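Local coordinates for protein minor fimbrium subunit Mfa5 (Porphyromonas gingivalis ATCC 33277, PDB 6TO1) that serves as an accessory subunit of the minor fimbriae, pili that mediate biofilm formation and adhesion to host cells and other oral bacteria, at residues 537-542 against 561-566. Sequence-based numbering, arbitrary orientation.
Sequences YVLVNK and HVLQSQ. With PO4 (phosphate ion), chain E.
Gln564 points NE2 at one face of the Tyr537 ring, 3.3 Å above the plane and over the ring centre, with the amide plane turned 65° from the ring. The extended glutamine chain, CG anti to the backbone N (chi1 173°), carries it there. This is the tight part of the contact: NE2 hydrogen-bonds Asn600 OD1, and the bonds of Tyr537 OH to Thr599 and Asp567 help fix the ring. The backbones run antiparallel, joined by a nearly straight bond from Leu563 N to Tyr537 O (2.8 Å) and a more bent one from Leu539 N to His561 O (2.9 Å). At the corner near Gln564 a water takes over, accepting from Tyr537 N and donating to Gln564 O. The CD1 of Leu563 lies 4.0 Å from CB of Leu539. The outer side is looser: Val562 is exposed, and His561 ND1 donates in the ring plane to O4 (2.7 Å) of a phosphate ion probably picked up from the crystallisation solution. Within the domain at the far end from the von Willebrand factor domain, strand 530-539 is bonded through Val538 to parallel strand 634-643, while Leu539 and Leu563 both pack on Tyr611 of strand 610-614.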
# COMPACT_ATOMS: atom_id res chain seq x y z
N TYR A 537 -57.32 23.14 3.69
CA TYR A 537 -58.66 23.74 3.62
C TYR A 537 -59.66 22.70 4.09
O TYR A 537 -60.01 21.76 3.36
CB TYR A 537 -58.94 24.20 2.20
CG TYR A 537 -57.87 25.14 1.68
CD1 TYR A 537 -57.94 26.50 1.92
CD2 TYR A 537 -56.72 24.65 1.01
CE1 TYR A 537 -56.98 27.35 1.51
CE2 TYR A 537 -55.75 25.52 0.56
CZ TYR A 537 -55.88 26.87 0.82
OH TYR A 537 -54.93 27.78 0.42
N VAL A 538 -60.13 22.85 5.33
CA VAL A 538 -60.86 21.79 6.01
C VAL A 538 -62.19 22.27 6.56
O VAL A 538 -62.42 23.46 6.79
CB VAL A 538 -60.01 21.16 7.14
CG1 VAL A 538 -58.71 20.53 6.56
CG2 VAL A 538 -59.67 22.18 8.20
N LEU A 539 -63.03 21.30 6.87
CA LEU A 539 -64.43 21.50 7.22
C LEU A 539 -64.61 21.52 8.73
O LEU A 539 -64.08 20.66 9.44
CB LEU A 539 -65.26 20.37 6.61
CG LEU A 539 -66.78 20.35 6.86
CD1 LEU A 539 -67.35 21.61 6.22
CD2 LEU A 539 -67.46 19.11 6.32
N VAL A 540 -65.35 22.51 9.22
CA VAL A 540 -65.84 22.52 10.59
C VAL A 540 -67.36 22.62 10.56
O VAL A 540 -67.97 23.04 9.57
CB VAL A 540 -65.25 23.64 11.46
CG1 VAL A 540 -63.74 23.51 11.58
CG2 VAL A 540 -65.64 25.02 10.88
N ASN A 541 -67.97 22.24 11.67
CA ASN A 541 -69.41 22.40 11.76
C ASN A 541 -69.76 23.81 12.24
O ASN A 541 -68.91 24.69 12.41
CB ASN A 541 -70.02 21.31 12.66
CG ASN A 541 -69.58 21.40 14.09
OD1 ASN A 541 -69.13 22.45 14.55
ND2 ASN A 541 -69.71 20.30 14.82
N LYS A 542 -71.08 23.99 12.43
CA LYS A 542 -71.66 25.22 12.97
C LYS A 542 -71.02 25.75 14.23
O LYS A 542 -71.10 26.95 14.50
CB LYS A 542 -73.07 24.92 13.41
CG LYS A 542 -73.98 24.45 12.42
CD LYS A 542 -75.14 23.68 13.04
CE LYS A 542 -75.91 24.50 14.02
NZ LYS A 542 -76.48 23.66 15.17
N HIS A 561 -62.47 16.82 7.29
CA HIS A 561 -62.71 16.67 5.88
C HIS A 561 -62.01 17.76 5.08
O HIS A 561 -62.11 18.95 5.39
CB HIS A 561 -64.21 16.72 5.61
CG HIS A 561 -64.57 16.62 4.16
ND1 HIS A 561 -64.29 15.50 3.41
CD2 HIS A 561 -65.18 17.50 3.33
CE1 HIS A 561 -64.73 15.69 2.17
NE2 HIS A 561 -65.28 16.89 2.10
N VAL A 562 -61.32 17.33 4.03
CA VAL A 562 -60.60 18.24 3.13
C VAL A 562 -61.56 18.72 2.04
O VAL A 562 -62.14 17.91 1.31
CB VAL A 562 -59.37 17.55 2.51
CG1 VAL A 562 -58.72 18.47 1.51
CG2 VAL A 562 -58.41 17.16 3.59
N LEU A 563 -61.69 20.05 1.92
CA LEU A 563 -62.64 20.65 0.98
C LEU A 563 -62.01 21.06 -0.34
O LEU A 563 -62.72 21.22 -1.34
CB LEU A 563 -63.28 21.89 1.60
CG LEU A 563 -64.20 21.63 2.78
CD1 LEU A 563 -64.44 22.91 3.59
CD2 LEU A 563 -65.51 21.05 2.27
N GLN A 564 -60.70 21.28 -0.35
CA GLN A 564 -59.99 21.87 -1.47
C GLN A 564 -58.56 21.36 -1.38
O GLN A 564 -58.01 21.23 -0.28
CB GLN A 564 -60.05 23.38 -1.37
CG GLN A 564 -59.23 24.13 -2.35
CD GLN A 564 -59.52 25.60 -2.27
OE1 GLN A 564 -60.47 26.09 -2.87
NE2 GLN A 564 -58.71 26.32 -1.52
N SER A 565 -57.94 21.09 -2.53
CA SER A 565 -56.59 20.53 -2.53
C SER A 565 -55.62 21.39 -1.73
O SER A 565 -55.59 22.62 -1.85
CB SER A 565 -56.08 20.39 -3.96
OG SER A 565 -56.87 19.49 -4.70
N GLN A 566 -54.80 20.73 -0.92
CA GLN A 566 -53.71 21.42 -0.25
C GLN A 566 -52.84 22.13 -1.28
O GLN A 566 -52.70 21.67 -2.41
CB GLN A 566 -52.91 20.42 0.58
CG GLN A 566 -51.67 20.98 1.21
CD GLN A 566 -50.42 20.41 0.58
OE1 GLN A 566 -50.22 19.20 0.53
NE2 GLN A 566 -49.56 21.29 0.08
P PO4 E . -63.85 12.62 5.47
O1 PO4 E . -63.34 13.38 6.66
O2 PO4 E . -65.36 12.72 5.38
O3 PO4 E . -63.44 11.18 5.65
O4 PO4 E . -63.23 13.14 4.19
O HOH W 1 -56.35 21.07 1.99